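Local coordinates for centrosomal protein of 104 kDa (Homo sapiens, PDB 5LPI) that is required for ciliogenesis and for the structural integrity of the ciliary tip, and carries an array of zinc fingers, at residues E109-S112 / E116-K119. Sequence-based numbering, arbitrary orientation.
Sequences ENFS and EAWK
Phe111 drives the edge of its ring into one face of the Trp118 indole, a T-shaped pair in which the planes stand at 84° and the centroid of the phenyl ring lies 5.3 Å from that of the six-membered indole ring. The leading atom is Phe111 CZ, 3.8 Å from Trp118 CE3 and nearly as close to CZ3, so it sits above the rim of the benzo ring rather than over its middle. Beside it, Phe111 CE2 comes to 3.5 Å from the carbonyl O of Ala117 and lies against the methyl group of the same residue, with Ala117 CB 4.0 Å away. That methyl also meets the chain just after the strand: Ala117 CB is 3.1 Å from Ser112 O, a tight approach, and 4.0 Å from Ser112 CB. The first torsion of Phe111 tucks CG between the two backbone branches (chi1 59°), directing the ring from strand 110-111 across to the helix. Strand 110-111, its antiparallel partner 102-103 and helix 115-123 form the beta-hairpin and helix of the last zinc finger in the array, whose metal is held by Cys104, Cys107, His121 and Cys128. Phe111 thus links hairpin to helix within this finger; its side chain lies about 6 Å from the zinc ion, stacks with the ligand His121 and touches the ligand Cys104. Asn102 lies against Phe111, Ala117 and Trp118, the buried Trp118 also reaches Pro105 and, from an earlier finger, Ser52, and farther out both ends of the Asn110 amide are hydrogen-bonded, OD1 to Arg103 NH1 and ND2 to Pro94 O.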
loop_
_atom_site.group_PDB
_atom_site.type_symbol
_atom_site.label_atom_id
_atom_site.label_comp_id
_atom_site.label_asym_id
_atom_site.label_seq_id
_atom_site.Cartn_x
_atom_site.Cartn_y
_atom_site.Cartn_z
ATOM N N GLU A 109 0.854 11.642 1.726
ATOM C CA GLU A 109 -0.201 12.551 1.299
ATOM C C GLU A 109 -1.573 11.980 1.633
ATOM O O GLU A 109 -1.792 10.760 1.569
ATOM C CB GLU A 109 -0.089 12.837 -0.202
ATOM C CG GLU A 109 1.220 13.532 -0.561
ATOM C CD GLU A 109 1.388 13.775 -2.052
ATOM O OE1 GLU A 109 0.477 13.410 -2.841
ATOM O OE2 GLU A 109 2.435 14.345 -2.426
ATOM N N ASN A 110 -2.479 12.866 2.034
ATOM C CA ASN A 110 -3.893 12.549 2.156
ATOM C C ASN A 110 -4.578 12.979 0.865
ATOM O O ASN A 110 -4.320 14.071 0.346
ATOM C CB ASN A 110 -4.541 13.262 3.356
ATOM C CG ASN A 110 -3.845 12.952 4.699
ATOM O OD1 ASN A 110 -3.593 11.791 5.046
ATOM N ND2 ASN A 110 -3.563 14.004 5.465
ATOM N N PHE A 111 -5.442 12.125 0.331
ATOM C CA PHE A 111 -6.079 12.470 -0.931
ATOM C C PHE A 111 -7.433 11.789 -1.000
ATOM O O PHE A 111 -7.829 11.073 -0.075
ATOM C CB PHE A 111 -5.167 12.113 -2.103
ATOM C CG PHE A 111 -4.787 10.654 -2.165
ATOM C CD1 PHE A 111 -3.759 10.140 -1.370
ATOM C CD2 PHE A 111 -5.449 9.798 -3.033
ATOM C CE1 PHE A 111 -3.399 8.797 -1.441
ATOM C CE2 PHE A 111 -5.091 8.448 -3.120
ATOM C CZ PHE A 111 -4.065 7.951 -2.322
ATOM N N SER A 112 -8.165 12.071 -2.102
ATOM C CA SER A 112 -9.495 11.554 -2.401
ATOM C C SER A 112 -9.626 10.106 -1.939
ATOM O O SER A 112 -8.733 9.288 -2.198
ATOM C CB SER A 112 -9.787 11.651 -3.903
ATOM O OG SER A 112 -9.521 12.943 -4.430
ATOM N N GLU A 116 -10.495 3.759 -6.719
ATOM C CA GLU A 116 -10.117 4.450 -7.951
ATOM C C GLU A 116 -9.039 5.498 -7.687
ATOM O O GLU A 116 -8.108 5.662 -8.487
ATOM C CB GLU A 116 -11.361 5.092 -8.571
ATOM C CG GLU A 116 -11.144 5.847 -9.875
ATOM C CD GLU A 116 -12.427 6.533 -10.369
ATOM O OE1 GLU A 116 -12.728 7.653 -9.899
ATOM O OE2 GLU A 116 -13.142 5.943 -11.211
ATOM N N ALA A 117 -9.153 6.215 -6.567
ATOM C CA ALA A 117 -8.124 7.177 -6.174
ATOM C C ALA A 117 -6.800 6.494 -5.848
ATOM O O ALA A 117 -5.729 7.000 -6.211
ATOM C CB ALA A 117 -8.600 7.985 -4.974
ATOM N N TRP A 118 -6.841 5.370 -5.127
ATOM C CA TRP A 118 -5.609 4.631 -4.857
ATOM C C TRP A 118 -4.877 4.301 -6.152
ATOM O O TRP A 118 -3.665 4.515 -6.273
ATOM C CB TRP A 118 -5.910 3.347 -4.087
ATOM C CG TRP A 118 -5.850 3.506 -2.618
ATOM C CD1 TRP A 118 -6.865 3.307 -1.723
ATOM C CD2 TRP A 118 -4.714 3.904 -1.858
ATOM N NE1 TRP A 118 -6.420 3.548 -0.444
ATOM C CE2 TRP A 118 -5.103 3.926 -0.501
ATOM C CE3 TRP A 118 -3.391 4.223 -2.188
ATOM C CZ2 TRP A 118 -4.221 4.270 0.524
ATOM C CZ3 TRP A 118 -2.513 4.569 -1.163
ATOM C CH2 TRP A 118 -2.932 4.592 0.171
ATOM N N LYS A 119 -5.604 3.759 -7.128
ATOM C CA LYS A 119 -4.968 3.405 -8.392
ATOM C C LYS A 119 -4.388 4.631 -9.081
ATOM O O LYS A 119 -3.261 4.589 -9.583
ATOM C CB LYS A 119 -5.968 2.694 -9.312
ATOM C CG LYS A 119 -6.296 1.267 -8.888
ATOM C CD LYS A 119 -7.035 0.544 -10.024
ATOM C CE LYS A 119 -7.289 -0.925 -9.702
ATOM N NZ LYS A 119 -8.340 -1.089 -8.657
#